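Local coordinates for protein DNA photolyase (Agrobacterium tumefaciens, PDB 4U63) that probably repairs ultraviolet-induced cyclobutane pyrimidine dimers in DNA using light, with bound FAD and a methenyltetrahydrofolate antenna chromophore, at residues A[72-80]-A[221-229]; A[319-327]-A[489-497]. One frame throughout, in Å; residues are numbered along the deposited sequence.

Interaction 1 (A[72-80]-A[221-229]); sequences WWLHHSLAA and DIWTPGETG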
loop_
_atom_site.group_PDB
_atom_site.type_symbol
_atom_site.label_atom_id
_atom_site.label_comp_id
_atom_site.label_asym_id
_atom_site.label_seq_id
_atom_site.Cartn_x
_atom_site.Cartn_y
_atom_site.Cartn_z
ATOM N N TRP A 72 -7.047 10.605 4.120
ATOM C CA TRP A 72 -6.909 11.669 3.126
ATOM C C TRP A 72 -7.117 11.093 1.734
ATOM O O TRP A 72 -7.867 11.654 0.935
ATOM C CB TRP A 72 -5.536 12.334 3.218
ATOM C CG TRP A 72 -5.288 13.396 2.205
ATOM C CD1 TRP A 72 -5.510 14.724 2.360
ATOM C CD2 TRP A 72 -4.753 13.225 0.883
ATOM N NE1 TRP A 72 -5.157 15.395 1.221
ATOM C CE2 TRP A 72 -4.686 14.504 0.295
ATOM C CE3 TRP A 72 -4.326 12.118 0.140
ATOM C CZ2 TRP A 72 -4.211 14.711 -1.003
ATOM C CZ3 TRP A 72 -3.852 12.322 -1.159
ATOM C CH2 TRP A 72 -3.798 13.611 -1.713
ATOM N N TRP A 73 -6.455 9.970 1.461
ATOM C CA TRP A 73 -6.579 9.289 0.176
ATOM C C TRP A 73 -8.034 8.895 -0.106
ATOM O O TRP A 73 -8.569 9.156 -1.198
ATOM C CB TRP A 73 -5.674 8.048 0.113
ATOM C CG TRP A 73 -5.573 7.533 -1.277
ATOM C CD1 TRP A 73 -6.465 6.723 -1.915
ATOM C CD2 TRP A 73 -4.550 7.834 -2.232
ATOM N NE1 TRP A 73 -6.055 6.487 -3.202
ATOM C CE2 TRP A 73 -4.881 7.154 -3.424
ATOM C CE3 TRP A 73 -3.376 8.605 -2.193
ATOM C CZ2 TRP A 73 -4.083 7.219 -4.573
ATOM C CZ3 TRP A 73 -2.583 8.660 -3.337
ATOM C CH2 TRP A 73 -2.947 7.976 -4.510
ATOM N N LEU A 74 -8.671 8.277 0.883
ATOM C CA LEU A 74 -10.029 7.768 0.718
ATOM C C LEU A 74 -11.023 8.865 0.393
ATOM O O LEU A 74 -11.884 8.679 -0.456
ATOM C CB LEU A 74 -10.491 7.015 1.965
ATOM C CG LEU A 74 -11.936 6.486 1.930
ATOM C CD1 LEU A 74 -12.082 5.414 0.869
ATOM C CD2 LEU A 74 -12.373 5.941 3.281
ATOM N N HIS A 75 -10.918 9.999 1.081
ATOM C CA HIS A 75 -11.805 11.121 0.803
ATOM C C HIS A 75 -11.784 11.471 -0.687
ATOM O O HIS A 75 -12.821 11.526 -1.358
ATOM C CB HIS A 75 -11.388 12.344 1.604
ATOM C CG HIS A 75 -12.216 13.550 1.318
ATOM N ND1 HIS A 75 -13.308 13.901 2.082
ATOM C CD2 HIS A 75 -12.125 14.481 0.339
ATOM C CE1 HIS A 75 -13.850 14.999 1.591
ATOM N NE2 HIS A 75 -13.151 15.371 0.532
ATOM N N HIS A 76 -10.589 11.709 -1.196
ATOM C CA HIS A 76 -10.438 12.116 -2.590
ATOM C C HIS A 76 -10.814 11.003 -3.555
ATOM O O HIS A 76 -11.390 11.269 -4.603
ATOM C CB HIS A 76 -9.026 12.600 -2.837
ATOM C CG HIS A 76 -8.733 13.883 -2.144
ATOM N ND1 HIS A 76 -9.394 15.049 -2.449
ATOM C CD2 HIS A 76 -7.861 14.189 -1.161
ATOM C CE1 HIS A 76 -8.943 16.022 -1.683
ATOM N NE2 HIS A 76 -8.008 15.528 -0.896
ATOM N N SER A 77 -10.505 9.765 -3.188
ATOM C CA SER A 77 -10.884 8.617 -3.987
ATOM C C SER A 77 -12.404 8.494 -4.116
ATOM O O SER A 77 -12.911 8.266 -5.201
ATOM C CB SER A 77 -10.310 7.329 -3.402
ATOM O OG SER A 77 -10.475 6.279 -4.332
ATOM N N LEU A 78 -13.117 8.637 -3.000
ATOM C CA LEU A 78 -14.586 8.585 -3.008
ATOM C C LEU A 78 -15.203 9.746 -3.790
ATOM O O LEU A 78 -16.171 9.559 -4.529
ATOM C CB LEU A 78 -15.131 8.547 -1.581
ATOM C CG LEU A 78 -14.869 7.242 -0.826
ATOM C CD1 LEU A 78 -15.257 7.414 0.635
ATOM C CD2 LEU A 78 -15.620 6.076 -1.446
ATOM N N ALA A 79 -14.633 10.936 -3.647
ATOM C CA ALA A 79 -15.086 12.074 -4.433
ATOM C C ALA A 79 -14.918 11.801 -5.930
ATOM O O ALA A 79 -15.823 12.066 -6.718
ATOM C CB ALA A 79 -14.338 13.333 -4.038
ATOM N N ALA A 80 -13.769 11.252 -6.317
ATOM C CA ALA A 80 -13.520 10.946 -7.732
ATOM C C ALA A 80 -14.441 9.848 -8.255
ATOM O O ALA A 80 -14.972 9.962 -9.359
ATOM C CB ALA A 80 -12.068 10.563 -7.946
ATOM N N ASP A 221 1.015 17.560 -4.304
ATOM C CA ASP A 221 2.170 17.770 -5.188
ATOM C C ASP A 221 2.573 16.475 -5.867
ATOM O O ASP A 221 3.129 16.487 -6.975
ATOM C CB ASP A 221 3.376 18.322 -4.407
ATOM C CG ASP A 221 3.150 19.727 -3.871
ATOM O OD1 ASP A 221 2.261 20.445 -4.381
ATOM O OD2 ASP A 221 3.878 20.121 -2.936
ATOM N N ILE A 222 2.299 15.360 -5.185
ATOM C CA ILE A 222 2.650 14.035 -5.646
ATOM C C ILE A 222 1.448 13.217 -6.128
ATOM O O ILE A 222 1.570 12.436 -7.075
ATOM C CB ILE A 222 3.306 13.228 -4.495
ATOM C CG1 ILE A 222 4.389 14.054 -3.777
ATOM C CG2 ILE A 222 3.864 11.907 -5.006
ATOM C CD1 ILE A 222 5.514 14.551 -4.665
ATOM N N TRP A 223 0.304 13.384 -5.473
ATOM C CA TRP A 223 -0.810 12.455 -5.629
ATOM C C TRP A 223 -2.089 13.068 -6.164
ATOM O O TRP A 223 -2.428 14.200 -5.830
ATOM C CB TRP A 223 -1.133 11.837 -4.269
ATOM C CG TRP A 223 0.015 11.131 -3.644
ATOM C CD1 TRP A 223 0.615 11.433 -2.461
ATOM C CD2 TRP A 223 0.704 9.995 -4.168
ATOM N NE1 TRP A 223 1.643 10.554 -2.215
ATOM C CE2 TRP A 223 1.720 9.661 -3.249
ATOM C CE3 TRP A 223 0.567 9.231 -5.333
ATOM C CZ2 TRP A 223 2.600 8.582 -3.457
ATOM C CZ3 TRP A 223 1.432 8.171 -5.543
ATOM C CH2 TRP A 223 2.441 7.851 -4.607
ATOM N N THR A 224 -2.794 12.279 -6.980
ATOM C CA THR A 224 -4.152 12.586 -7.449
ATOM C C THR A 224 -4.965 11.307 -7.247
ATOM O O THR A 224 -5.030 10.454 -8.137
ATOM C CB THR A 224 -4.141 13.016 -8.928
ATOM O OG1 THR A 224 -3.306 14.162 -9.067
ATOM C CG2 THR A 224 -5.539 13.368 -9.441
ATOM N N PRO A 225 -5.565 11.143 -6.059
ATOM C CA PRO A 225 -6.283 9.896 -5.801
ATOM C C PRO A 225 -7.444 9.649 -6.757
ATOM O O PRO A 225 -8.090 10.586 -7.213
ATOM C CB PRO A 225 -6.791 10.085 -4.369
ATOM C CG PRO A 225 -5.776 10.962 -3.754
ATOM C CD PRO A 225 -5.489 11.964 -4.839
ATOM N N GLY A 226 -7.661 8.374 -7.057
ATOM C CA GLY A 226 -8.762 7.943 -7.891
ATOM C C GLY A 226 -8.291 7.252 -9.146
ATOM O O GLY A 226 -7.098 7.217 -9.443
ATOM N N GLU A 227 -9.256 6.722 -9.890
ATOM C CA GLU A 227 -8.988 5.971 -11.108
ATOM C C GLU A 227 -8.289 6.775 -12.215
ATOM O O GLU A 227 -7.335 6.295 -12.831
ATOM C CB GLU A 227 -10.294 5.411 -11.639
ATOM C CG GLU A 227 -10.102 4.568 -12.870
ATOM C CD GLU A 227 -11.323 3.783 -13.218
ATOM O OE1 GLU A 227 -12.463 4.286 -13.023
ATOM O OE2 GLU A 227 -11.144 2.651 -13.696
ATOM N N THR A 228 -8.778 7.977 -12.485
ATOM C CA THR A 228 -8.133 8.849 -13.488
ATOM C C THR A 228 -6.663 9.112 -13.121
ATOM O O THR A 228 -5.778 9.014 -13.975
ATOM C CB THR A 228 -8.893 10.168 -13.653
ATOM O OG1 THR A 228 -10.208 9.884 -14.149
ATOM C CG2 THR A 228 -8.172 11.110 -14.631
ATOM N N GLY A 229 -6.409 9.431 -11.859
ATOM C CA GLY A 229 -5.033 9.601 -11.375
ATOM C C GLY A 229 -4.189 8.351 -11.526
ATOM O O GLY A 229 -3.019 8.435 -11.908
#
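Trp72 meets Pro225 and Trp223 with the outer end of its six-membered ring: CZ3 lies 3.5 Å from Pro225 CG, the two side chains crossing at about a right angle, and CB of Trp223 comes to the ring edge near its plane. Trp73 carries its indole anti to the backbone N (chi1 -168°), beside its own carbonyl carbon, and lays one face over Pro225. Pro225 CG stands 3.7 Å from the centroid of the six-membered ring, 12° off the ring normal, a CH-pi contact, while Pro225 CB rests 3.6 Å from Trp73 CE2. The far edge of the same indole meets Trp223 in an offset edge-to-face pair with planes at 72°; Trp73 CZ3 lies 3.6 Å from Trp223 CG, on the face turned away from Ile222 CG2. One turn along from Trp72, His76 closes over the proline ring with its methylene, CB 3.7 Å from Pro225 CB. The helix backbone comes nearest to the other segment at Ser77, opposite Gly226; Ala80 adds its methyl, 4.2 Å from CA of Gly226, the side-chain-less N-cap of helix 227-238. Helix 68-87 thus packs on the chain leading into that helix, and Trp72 also meets Phe219 of the methenyltetrahydrofolate pocket edge to face. Trp73 NE1 and Ser77 OG bond to Glu268 OE2, and Trp223 NE1 to the His357 carbonyl. With these polar ends satisfied outside the two segments, the hold between them depends on shape, CH-pi and aromatic contact.

Interaction 2 (A[319-327]-A[489-497]); sequences NDSFDAFSW and AAYAAVKKT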
loop_
_atom_site.group_PDB
_atom_site.type_symbol
_atom_site.label_atom_id
_atom_site.label_comp_id
_atom_site.label_asym_id
_atom_site.label_seq_id
_atom_site.Cartn_x
_atom_site.Cartn_y
_atom_site.Cartn_z
ATOM N N ASN A 319 8.698 -16.447 12.357
ATOM C CA ASN A 319 9.621 -17.352 13.013
ATOM C C ASN A 319 9.472 -17.144 14.508
ATOM O O ASN A 319 9.901 -16.113 15.043
ATOM C CB ASN A 319 11.042 -17.049 12.544
ATOM C CG ASN A 319 12.069 -18.040 13.058
ATOM O OD1 ASN A 319 11.887 -18.693 14.099
ATOM N ND2 ASN A 319 13.181 -18.149 12.334
ATOM N N ASP A 320 8.860 -18.114 15.190
ATOM C CA ASP A 320 8.577 -17.966 16.626
ATOM C C ASP A 320 9.825 -17.992 17.521
ATOM O O ASP A 320 9.722 -17.718 18.708
ATOM C CB ASP A 320 7.521 -18.981 17.116
ATOM C CG ASP A 320 7.967 -20.435 16.999
ATOM O OD1 ASP A 320 9.140 -20.708 16.670
ATOM O OD2 ASP A 320 7.117 -21.315 17.246
ATOM N N SER A 321 10.992 -18.308 16.953
ATOM C CA SER A 321 12.255 -18.192 17.685
ATOM C C SER A 321 12.512 -16.756 18.134
ATOM O O SER A 321 13.245 -16.537 19.090
ATOM C CB SER A 321 13.440 -18.685 16.849
ATOM O OG SER A 321 13.371 -20.080 16.635
ATOM N N PHE A 322 11.912 -15.786 17.445
ATOM C CA PHE A 322 12.034 -14.376 17.834
ATOM C C PHE A 322 11.076 -13.920 18.927
ATOM O O PHE A 322 11.156 -12.774 19.363
ATOM C CB PHE A 322 11.870 -13.470 16.611
ATOM C CG PHE A 322 13.073 -13.447 15.721
ATOM C CD1 PHE A 322 14.242 -12.814 16.135
ATOM C CD2 PHE A 322 13.047 -14.048 14.477
ATOM C CE1 PHE A 322 15.359 -12.785 15.318
ATOM C CE2 PHE A 322 14.165 -14.024 13.651
ATOM C CZ PHE A 322 15.321 -13.392 14.069
ATOM N N ASP A 323 10.183 -14.792 19.389
ATOM C CA ASP A 323 9.165 -14.386 20.362
ATOM C C ASP A 323 9.761 -13.872 21.660
ATOM O O ASP A 323 9.226 -12.938 22.263
ATOM C CB ASP A 323 8.217 -15.539 20.689
ATOM C CG ASP A 323 7.231 -15.817 19.581
ATOM O OD1 ASP A 323 7.266 -15.142 18.531
ATOM O OD2 ASP A 323 6.411 -16.724 19.774
ATOM N N ALA A 324 10.867 -14.466 22.074
ATOM C CA ALA A 324 11.505 -14.083 23.326
ATOM C C ALA A 324 12.522 -12.953 23.170
ATOM O O ALA A 324 13.198 -12.611 24.134
ATOM C CB ALA A 324 12.165 -15.295 23.965
ATOM N N PHE A 325 12.631 -12.369 21.975
ATOM C CA PHE A 325 13.561 -11.269 21.744
ATOM C C PHE A 325 13.234 -10.126 22.698
ATOM O O PHE A 325 12.066 -9.778 22.859
ATOM C CB PHE A 325 13.486 -10.791 20.297
ATOM C CG PHE A 325 14.701 -10.061 19.850
ATOM C CD1 PHE A 325 14.852 -8.713 20.116
ATOM C CD2 PHE A 325 15.707 -10.726 19.171
ATOM C CE1 PHE A 325 15.988 -8.037 19.705
ATOM C CE2 PHE A 325 16.843 -10.059 18.753
ATOM C CZ PHE A 325 16.987 -8.716 19.025
ATOM N N SER A 326 14.259 -9.555 23.330
ATOM C CA SER A 326 14.056 -8.482 24.313
ATOM C C SER A 326 14.247 -7.113 23.666
ATOM O O SER A 326 15.365 -6.629 23.512
ATOM C CB SER A 326 14.997 -8.646 25.510
ATOM O OG SER A 326 14.706 -7.681 26.512
ATOM N N TRP A 327 13.138 -6.492 23.282
ATOM C CA TRP A 327 13.185 -5.184 22.629
ATOM C C TRP A 327 13.379 -4.123 23.685
ATOM O O TRP A 327 12.953 -4.297 24.827
ATOM C CB TRP A 327 11.898 -4.912 21.849
ATOM C CG TRP A 327 11.620 -5.943 20.812
ATOM C CD1 TRP A 327 10.608 -6.850 20.812
ATOM C CD2 TRP A 327 12.385 -6.191 19.627
ATOM N NE1 TRP A 327 10.688 -7.648 19.692
ATOM C CE2 TRP A 327 11.771 -7.262 18.949
ATOM C CE3 TRP A 327 13.528 -5.606 19.071
ATOM C CZ2 TRP A 327 12.261 -7.766 17.742
ATOM C CZ3 TRP A 327 14.019 -6.105 17.867
ATOM C CH2 TRP A 327 13.388 -7.176 17.217
ATOM N N ALA A 489 24.307 -8.818 20.656
ATOM C CA ALA A 489 24.148 -9.383 22.007
ATOM C C ALA A 489 22.692 -9.796 22.250
ATOM O O ALA A 489 22.435 -10.828 22.861
ATOM C CB ALA A 489 24.605 -8.397 23.071
ATOM N N ALA A 490 21.740 -8.997 21.766
ATOM C CA ALA A 490 20.315 -9.336 21.906
ATOM C C ALA A 490 19.971 -10.582 21.102
ATOM O O ALA A 490 19.174 -11.406 21.546
ATOM C CB ALA A 490 19.433 -8.168 21.491
ATOM N N TYR A 491 20.582 -10.710 19.923
ATOM C CA TYR A 491 20.424 -11.895 19.077
ATOM C C TYR A 491 20.990 -13.140 19.768
ATOM O O TYR A 491 20.356 -14.201 19.776
ATOM C CB TYR A 491 21.106 -11.671 17.717
ATOM C CG TYR A 491 20.874 -12.760 16.683
ATOM C CD1 TYR A 491 19.584 -13.091 16.267
ATOM C CD2 TYR A 491 21.943 -13.442 16.097
ATOM C CE1 TYR A 491 19.361 -14.078 15.316
ATOM C CE2 TYR A 491 21.730 -14.433 15.140
ATOM C CZ TYR A 491 20.433 -14.749 14.754
ATOM O OH TYR A 491 20.190 -15.718 13.812
ATOM N N ALA A 492 22.180 -13.015 20.348
ATOM C CA ALA A 492 22.778 -14.123 21.098
ATOM C C ALA A 492 21.879 -14.548 22.271
ATOM O O ALA A 492 21.692 -15.741 22.512
ATOM C CB ALA A 492 24.167 -13.753 21.595
ATOM N N ALA A 493 21.317 -13.568 22.981
ATOM C CA ALA A 493 20.428 -13.847 24.114
ATOM C C ALA A 493 19.174 -14.614 23.701
ATOM O O ALA A 493 18.765 -15.543 24.402
ATOM C CB ALA A 493 20.041 -12.563 24.829
ATOM N N VAL A 494 18.570 -14.240 22.569
ATOM C CA VAL A 494 17.331 -14.895 22.132
ATOM C C VAL A 494 17.590 -16.352 21.743
ATOM O O VAL A 494 16.709 -17.197 21.907
ATOM C CB VAL A 494 16.586 -14.108 21.014
ATOM C CG1 VAL A 494 17.189 -14.340 19.635
ATOM C CG2 VAL A 494 15.111 -14.483 21.000
ATOM N N LYS A 495 18.797 -16.643 21.254
ATOM C CA LYS A 495 19.170 -18.018 20.886
ATOM C C LYS A 495 19.243 -18.922 22.095
ATOM O O LYS A 495 18.887 -20.099 22.020
ATOM C CB LYS A 495 20.518 -18.069 20.185
ATOM C CG LYS A 495 20.613 -17.203 18.947
ATOM C CD LYS A 495 21.168 -17.972 17.765
ATOM C CE LYS A 495 21.949 -17.096 16.814
ATOM N NZ LYS A 495 23.420 -17.309 16.924
ATOM N N LYS A 496 19.704 -18.362 23.211
ATOM C CA LYS A 496 19.758 -19.087 24.478
ATOM C C LYS A 496 18.360 -19.311 25.098
ATOM O O LYS A 496 18.257 -19.874 26.189
ATOM C CB LYS A 496 20.679 -18.353 25.465
ATOM N N THR A 497 17.300 -18.872 24.403
ATOM C CA THR A 497 15.914 -19.099 24.809
ATOM C C THR A 497 15.295 -20.089 23.819
ATOM O O THR A 497 14.130 -20.457 23.934
ATOM C CB THR A 497 15.101 -17.780 24.787
ATOM O OG1 THR A 497 15.891 -16.707 25.318
ATOM C CG2 THR A 497 13.826 -17.910 25.611
HETATM O O HOH W 1 17.027 -10.653 23.286
#
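Val494 and Phe325 form the close-fitting part of this contact, where the last turns of helix 480-495 lie against the loop 319-327. With CG2 anti to its backbone N and CG1 set between that N and the carbonyl carbon (chi1 80°), Val494 sends its two methyls to different parts of the loop: CG2 to the backbone, CG1 to the Phe325 ring. CG2 lies 3.4 Å from Ser321 O and equally near N of Phe325, the residue that closes the type I turn begun at Phe322; that N is already bonded to Phe322 O within the turn. CG1 lies against the Phe325 ring, 3.9 Å from CD2, the two side chains crossing at about a right angle. The ring then reaches back one helical turn, its CZ 3.5 Å from Ala490 CB. Beside this pair, the Phe322 ring meets the edge of Tyr491, CE1 to CE1 at 4.2 Å. A water over the face of the Phe325 ring bridges the segments next to this tight part, accepting from Ser326 N at 3.0 Å and donating to Ala490 O at 2.9 Å. The loose, exposed side lies toward the chain end: Ala324 CB touches Thr497 CG2, but Thr497 is poorly ordered and its bond to Ala493 O is weak. Phe416 meets both Phe325 and Tyr491, lying nearly parallel to the tyrosine ring, and Leu377 also touches Phe325. The contact thus brings the C-terminal helix 480-495 against the loop that runs between helices 287-309 and 331-338.

In the fold
Interaction 1 closes before interaction 2 opens along the chain, and the two lie on opposite sides of the chain's centre, their own centres 43 Å apart and their nearest atoms about 28 Å apart. They share no helix. Interaction 1 joins helix 68-87, which follows strand 53-59 of the five-stranded parallel sheet, to the stretch between helices 219-222 and 227-238, and is buried. Interaction 2 is partly buried and lies 30 Å from the chain's centre, in the helical FAD-binding part. One contact thus joins the helix next to the sheet to the chain that leads into helix 227-238, ahead of the FAD-binding helices, whereas the other brings the C-terminal helix 480-495 against a loop at the periphery.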